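Long-range contacts in LPXTG cell wall surface protein (Streptococcus gordonii, PDB 7AVH), which probably acts as a cell-wall-attached adhesin whose tandem SHIRT domains, two of them present here, hold its binding region away from the bacterial surface: residues T89-S94 with H157-W162; T85-H90 with P110-D115. One frame throughout, in Å; residues are numbered along the deposited sequence.

Contact 1 of 2, residues T89-S94 with H157-W162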
loop_
_atom_site.group_PDB
_atom_site.type_symbol
_atom_site.label_atom_id
_atom_site.label_comp_id
_atom_site.label_asym_id
_atom_site.label_seq_id
_atom_site.Cartn_x
_atom_site.Cartn_y
_atom_site.Cartn_z
ATOM N N THR A 89 2.429 15.923 -3.729
ATOM C CA THR A 89 2.596 16.698 -4.949
ATOM C C THR A 89 3.329 18.012 -4.635
ATOM O O THR A 89 3.467 18.395 -3.476
ATOM C CB THR A 89 1.177 16.936 -5.518
ATOM O OG1 THR A 89 0.388 17.630 -4.552
ATOM C CG2 THR A 89 0.465 15.593 -5.814
ATOM N N HIS A 90 3.684 18.657 -5.747
ATOM C CA HIS A 90 4.501 19.892 -5.679
ATOM C C HIS A 90 3.854 20.904 -6.557
ATOM O O HIS A 90 3.274 20.650 -7.600
ATOM C CB HIS A 90 5.933 19.554 -6.164
ATOM C CG HIS A 90 6.632 18.461 -5.432
ATOM N ND1 HIS A 90 6.369 17.110 -5.685
ATOM C CD2 HIS A 90 7.568 18.469 -4.473
ATOM C CE1 HIS A 90 7.143 16.401 -4.900
ATOM N NE2 HIS A 90 7.877 17.163 -4.093
ATOM N N GLU A 91 4.206 22.159 -6.199
ATOM C CA GLU A 91 3.853 23.337 -6.999
ATOM C C GLU A 91 4.962 24.387 -6.824
ATOM O O GLU A 91 5.552 24.418 -5.775
ATOM C CB GLU A 91 2.547 23.936 -6.515
ATOM C CG GLU A 91 2.073 25.264 -6.990
ATOM C CD GLU A 91 0.797 25.776 -6.392
ATOM O OE1 GLU A 91 0.176 25.141 -5.419
ATOM O OE2 GLU A 91 0.373 26.836 -6.967
ATOM N N PHE A 92 5.186 25.144 -7.866
ATOM C CA PHE A 92 6.104 26.313 -7.760
ATOM C C PHE A 92 5.332 27.601 -7.952
ATOM O O PHE A 92 4.408 27.715 -8.736
ATOM C CB PHE A 92 7.135 26.224 -8.862
ATOM C CG PHE A 92 8.174 25.150 -8.749
ATOM C CD1 PHE A 92 8.513 24.556 -7.556
ATOM C CD2 PHE A 92 8.918 24.822 -9.872
ATOM C CE1 PHE A 92 9.574 23.635 -7.459
ATOM C CE2 PHE A 92 9.976 23.910 -9.792
ATOM C CZ PHE A 92 10.330 23.324 -8.587
ATOM N N VAL A 93 5.826 28.590 -7.206
ATOM C CA VAL A 93 5.291 29.974 -7.294
ATOM C C VAL A 93 6.499 30.938 -7.330
ATOM O O VAL A 93 7.568 30.628 -6.813
ATOM C CB VAL A 93 4.398 30.308 -6.072
ATOM C CG1 VAL A 93 3.130 29.490 -6.032
ATOM C CG2 VAL A 93 5.121 30.266 -4.747
ATOM N N SER A 94 6.208 32.083 -7.905
ATOM C CA SER A 94 7.138 33.238 -7.814
ATOM C C SER A 94 6.972 33.971 -6.479
ATOM O O SER A 94 5.794 34.292 -6.093
ATOM C CB SER A 94 6.876 34.180 -8.941
ATOM O OG SER A 94 7.620 35.409 -8.666
ATOM N N HIS A 157 0.657 18.265 -0.209
ATOM C CA HIS A 157 1.019 19.202 -1.270
ATOM C C HIS A 157 2.044 20.203 -0.712
ATOM O O HIS A 157 1.817 20.728 0.364
ATOM C CB HIS A 157 -0.236 19.936 -1.773
ATOM C CG HIS A 157 0.005 20.811 -2.956
ATOM N ND1 HIS A 157 0.314 20.289 -4.186
ATOM C CD2 HIS A 157 -0.047 22.200 -3.096
ATOM C CE1 HIS A 157 0.448 21.317 -5.069
ATOM N NE2 HIS A 157 0.186 22.474 -4.401
ATOM N N PHE A 158 3.105 20.374 -1.483
ATOM C CA PHE A 158 4.196 21.288 -1.062
ATOM C C PHE A 158 4.325 22.390 -2.112
ATOM O O PHE A 158 4.385 22.124 -3.304
ATOM C CB PHE A 158 5.499 20.498 -1.019
ATOM C CG PHE A 158 5.488 19.444 0.062
ATOM C CD1 PHE A 158 5.697 19.788 1.371
ATOM C CD2 PHE A 158 5.283 18.097 -0.246
ATOM C CE1 PHE A 158 5.771 18.847 2.387
ATOM C CE2 PHE A 158 5.304 17.166 0.773
ATOM C CZ PHE A 158 5.538 17.537 2.066
ATOM N N VAL A 159 4.487 23.605 -1.595
ATOM C CA VAL A 159 4.579 24.837 -2.444
ATOM C C VAL A 159 6.007 25.397 -2.356
ATOM O O VAL A 159 6.430 25.735 -1.246
ATOM C CB VAL A 159 3.558 25.914 -2.029
ATOM C CG1 VAL A 159 3.703 27.140 -2.936
ATOM C CG2 VAL A 159 2.159 25.336 -2.060
ATOM N N GLY A 160 6.697 25.404 -3.493
ATOM C CA GLY A 160 8.097 25.886 -3.542
ATOM C C GLY A 160 8.182 27.266 -4.179
ATOM O O GLY A 160 7.583 27.501 -5.211
ATOM N N THR A 161 8.889 28.151 -3.465
ATOM C CA THR A 161 9.006 29.548 -3.922
ATOM C C THR A 161 10.356 29.794 -4.602
ATOM O O THR A 161 11.384 29.363 -4.062
ATOM C CB THR A 161 8.847 30.464 -2.719
ATOM O OG1 THR A 161 7.531 30.311 -2.202
ATOM C CG2 THR A 161 9.040 31.904 -3.106
ATOM N N TRP A 162 10.308 30.413 -5.761
ATOM C CA TRP A 162 11.525 30.894 -6.481
ATOM C C TRP A 162 11.524 32.429 -6.453
ATOM O O TRP A 162 10.444 33.035 -6.569
ATOM C CB TRP A 162 11.520 30.450 -7.924
ATOM C CG TRP A 162 11.626 28.948 -8.099
ATOM C CD1 TRP A 162 10.670 27.987 -7.829
ATOM C CD2 TRP A 162 12.786 28.259 -8.583
ATOM N NE1 TRP A 162 11.173 26.762 -8.188
ATOM C CE2 TRP A 162 12.461 26.854 -8.638
ATOM C CE3 TRP A 162 14.033 28.647 -9.081
ATOM C CZ2 TRP A 162 13.348 25.923 -9.106
ATOM C CZ3 TRP A 162 14.929 27.713 -9.517
ATOM C CH2 TRP A 162 14.579 26.345 -9.549
#
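The indole of Trp-162 turns an edge onto the face of the Phe-92 ring, a T-shaped pair with planes at 72° in which NE1 stands 3.2 Å above the plane of the phenyl ring, over its centre. Trp-162 lies two residues beyond Gly-160, the direct partner of Phe-92. The indole therefore reaches back diagonally across the pair, and Gly-160 adds no side chain beside the phenyl ring.

The opposite side of the ladder is polar at one end. His-157 swings its CG anti to the backbone N (chi1 -174°), which lays the imidazole along the neighbouring strand, where both of its nitrogens find partners. ND1 lies 2.7 Å from OG1 of Thr-89, a hydrogen bond in which either atom could be the donor, and OG1 is also hydrogen-bonded to the carbonyl O of Ala-156. NE2 gives a nearly straight bond of 2.9 Å to OE1 of Glu-91. That oxygen sits in the imidazole plane and is met on its anti side, and the two bonds to the imidazole together should fix the rotation of the ring. A negative carboxylate here would be expected to make the imidazole easier to protonate. Further along this face, CG1 of Val-159 packs 3.9 Å from CG2 of Val-93.

Between the two faces runs a regular parallel ladder of five backbone hydrogen bonds, the straightest from Gly-160 N to Glu-91 O at 2.7 Å. Strand 72-94 is thus joined in parallel to strand 156-166, whose other neighbour is the antiparallel strand 137-144. From that strand Tyr-144 packs on Phe-92, and Trp-139 and Phe-141 on Trp-162, while Val-105 of helix 103-106 adds an aliphatic contact to both.

Contact 2 of 2, residues T85-H90 with P110-D115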
loop_
_atom_site.group_PDB
_atom_site.type_symbol
_atom_site.label_atom_id
_atom_site.label_comp_id
_atom_site.label_asym_id
_atom_site.label_seq_id
_atom_site.Cartn_x
_atom_site.Cartn_y
_atom_site.Cartn_z
ATOM N N THR A 85 -3.075 4.073 0.006
ATOM C CA THR A 85 -1.897 4.996 0.053
ATOM C C THR A 85 -2.255 6.338 -0.555
ATOM O O THR A 85 -3.254 6.502 -1.221
ATOM C CB THR A 85 -0.697 4.369 -0.656
ATOM O OG1 THR A 85 -1.069 4.053 -1.998
ATOM C CG2 THR A 85 -0.250 3.091 0.040
ATOM N N TYR A 86 -1.330 7.275 -0.402
ATOM C CA TYR A 86 -1.538 8.694 -0.788
ATOM C C TYR A 86 -0.322 9.157 -1.583
ATOM O O TYR A 86 0.700 8.465 -1.650
ATOM C CB TYR A 86 -1.821 9.492 0.466
ATOM C CG TYR A 86 -3.091 9.059 1.152
ATOM C CD1 TYR A 86 -4.320 9.492 0.714
ATOM C CD2 TYR A 86 -3.090 8.133 2.154
ATOM C CE1 TYR A 86 -5.498 9.059 1.272
ATOM C CE2 TYR A 86 -4.296 7.623 2.691
ATOM C CZ TYR A 86 -5.500 8.115 2.268
ATOM O OH TYR A 86 -6.703 7.648 2.775
ATOM N N LYS A 87 -0.465 10.382 -2.077
ATOM C CA LYS A 87 0.588 11.040 -2.874
ATOM C C LYS A 87 1.062 12.297 -2.150
ATOM O O LYS A 87 0.375 12.876 -1.352
ATOM C CB LYS A 87 0.039 11.433 -4.261
ATOM C CG LYS A 87 -0.396 10.238 -5.079
ATOM C CD LYS A 87 -0.778 10.646 -6.509
ATOM C CE LYS A 87 -1.274 9.450 -7.297
ATOM N NZ LYS A 87 -1.781 9.826 -8.638
ATOM N N ALA A 88 2.254 12.706 -2.559
ATOM C CA ALA A 88 2.753 14.054 -2.243
ATOM C C ALA A 88 3.086 14.761 -3.528
ATOM O O ALA A 88 3.842 14.251 -4.319
ATOM C CB ALA A 88 3.967 13.971 -1.358
ATOM N N THR A 89 2.429 15.923 -3.729
ATOM C CA THR A 89 2.596 16.698 -4.949
ATOM C C THR A 89 3.329 18.012 -4.635
ATOM O O THR A 89 3.467 18.395 -3.476
ATOM C CB THR A 89 1.177 16.936 -5.518
ATOM O OG1 THR A 89 0.388 17.630 -4.552
ATOM C CG2 THR A 89 0.465 15.593 -5.814
ATOM N N HIS A 90 3.684 18.657 -5.747
ATOM C CA HIS A 90 4.501 19.892 -5.679
ATOM C C HIS A 90 3.854 20.904 -6.557
ATOM O O HIS A 90 3.274 20.650 -7.600
ATOM C CB HIS A 90 5.933 19.554 -6.164
ATOM C CG HIS A 90 6.632 18.461 -5.432
ATOM N ND1 HIS A 90 6.369 17.110 -5.685
ATOM C CD2 HIS A 90 7.568 18.469 -4.473
ATOM C CE1 HIS A 90 7.143 16.401 -4.900
ATOM N NE2 HIS A 90 7.877 17.163 -4.093
ATOM N N PRO A 110 9.100 18.844 -9.484
ATOM C CA PRO A 110 9.302 17.392 -9.272
ATOM C C PRO A 110 8.027 16.619 -9.585
ATOM O O PRO A 110 6.927 17.088 -9.487
ATOM C CB PRO A 110 9.626 17.310 -7.785
ATOM C CG PRO A 110 10.218 18.652 -7.481
ATOM C CD PRO A 110 9.390 19.594 -8.265
ATOM N N ALA A 111 8.281 15.346 -9.889
ATOM C CA ALA A 111 7.237 14.349 -10.011
ATOM C C ALA A 111 6.464 14.144 -8.700
ATOM O O ALA A 111 7.012 14.315 -7.602
ATOM C CB ALA A 111 7.901 13.038 -10.436
ATOM N N ASP A 112 5.218 13.684 -8.827
ATOM C CA ASP A 112 4.501 13.297 -7.612
ATOM C C ASP A 112 5.201 12.083 -6.939
ATOM O O ASP A 112 5.774 11.222 -7.650
ATOM C CB ASP A 112 3.093 12.858 -7.929
ATOM C CG ASP A 112 2.167 13.857 -8.509
ATOM O OD1 ASP A 112 2.541 15.071 -8.502
ATOM O OD2 ASP A 112 1.068 13.482 -8.914
ATOM N N GLN A 113 5.223 12.108 -5.638
ATOM C CA GLN A 113 5.615 10.933 -4.839
ATOM C C GLN A 113 4.364 10.096 -4.619
ATOM O O GLN A 113 3.342 10.614 -4.271
ATOM C CB GLN A 113 6.236 11.300 -3.532
ATOM C CG GLN A 113 7.420 12.221 -3.649
ATOM C CD GLN A 113 7.797 12.715 -2.285
ATOM O OE1 GLN A 113 7.471 12.128 -1.242
ATOM N NE2 GLN A 113 8.513 13.806 -2.246
ATOM N N THR A 114 4.442 8.834 -4.926
ATOM C CA THR A 114 3.261 7.946 -4.832
ATOM C C THR A 114 3.486 6.859 -3.796
ATOM O O THR A 114 4.579 6.601 -3.322
ATOM C CB THR A 114 2.975 7.401 -6.224
ATOM O OG1 THR A 114 4.009 6.522 -6.666
ATOM C CG2 THR A 114 2.694 8.434 -7.299
ATOM N N ASP A 115 2.356 6.200 -3.494
ATOM C CA ASP A 115 2.324 4.967 -2.656
ATOM C C ASP A 115 2.814 5.259 -1.240
ATOM O O ASP A 115 3.487 4.442 -0.628
ATOM C CB ASP A 115 3.129 3.834 -3.291
ATOM C CG ASP A 115 2.878 3.671 -4.769
ATOM O OD1 ASP A 115 1.830 3.085 -5.111
ATOM O OD2 ASP A 115 3.729 4.176 -5.574
HETATM O O HOH W 1 -0.384 6.401 -4.292
HETATM O O HOH W 2 0.485 11.015 -9.892
HETATM O O HOH W 3 4.564 16.818 -7.928
#
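With CG anti to the carbonyl carbon (chi1 -57°) and the ring turned by chi2 of 79°, His-90 presents one face of its imidazole to Pro-110. CB of the proline stands 3.8 Å from the ring centroid, only 6° off the normal, a CH-pi contact that covers the ring from above its centre. At the ring edge a water lies in plane, 2.9 Å from ND1. The same water donates to Pro-110 O and to Asp-112 OD1, tying the histidine to the loop leading into the strand, while NE2 accepts from the backbone of Thr-125. NE2 of Gln-113 also comes up at the ring edge, but this amide nitrogen spends its hydrogen bonds on Thr-123 and Thr-125.

Asp-112 runs alongside Thr-89, its OD1 packed 3.4 Å from CG2 of the threonine. Its other oxygen, OD2, is linked to NZ of the extended Lys-87 through a second water; the charged atoms themselves remain 4.6 Å apart, an indirect pairing of opposite charges. Lys-87 then follows Thr-114 side by side, CE lying against CG2.

Within these segments one hydrogen-bonded antiparallel pair, Ala-88 with Gln-113, joins the backbones, each N lying 2.9 Å from the other residue's O; the pairing continues through Tyr-86 and Leu-116. A further water accepts from Asp-115 N and bonds only weakly to Thr-85 OG1. This is a short strand, 113-117, laid antiparallel on the long strand 72-94 and stitched at its exposed margin by water, within the mixed sheet of a SHIRT domain, a family placed in the ubiquitin clan.

Both contacts belong to the second SHIRT domain of the chain and start from the same strand, 72-94, with Thr-89 and His-90 common to the two. Their centres are about 13 Å apart. Contact 2 closes first along the chain, returning after 19 residues that include helix 103-106; contact 1 closes at the end of the domain through strand 156-166. The long strand thus has an antiparallel neighbour, 113-117, and a parallel one, 156-166, and the two contacts pack directly where Phe-92 meets Pro-110 and Phe-158 meets Ala-88. Strand 72-94, interrupted by a bulge or short loop, runs from the first SHIRT domain into the second, which is consistent with an elongated tandem build suited to a surface protein.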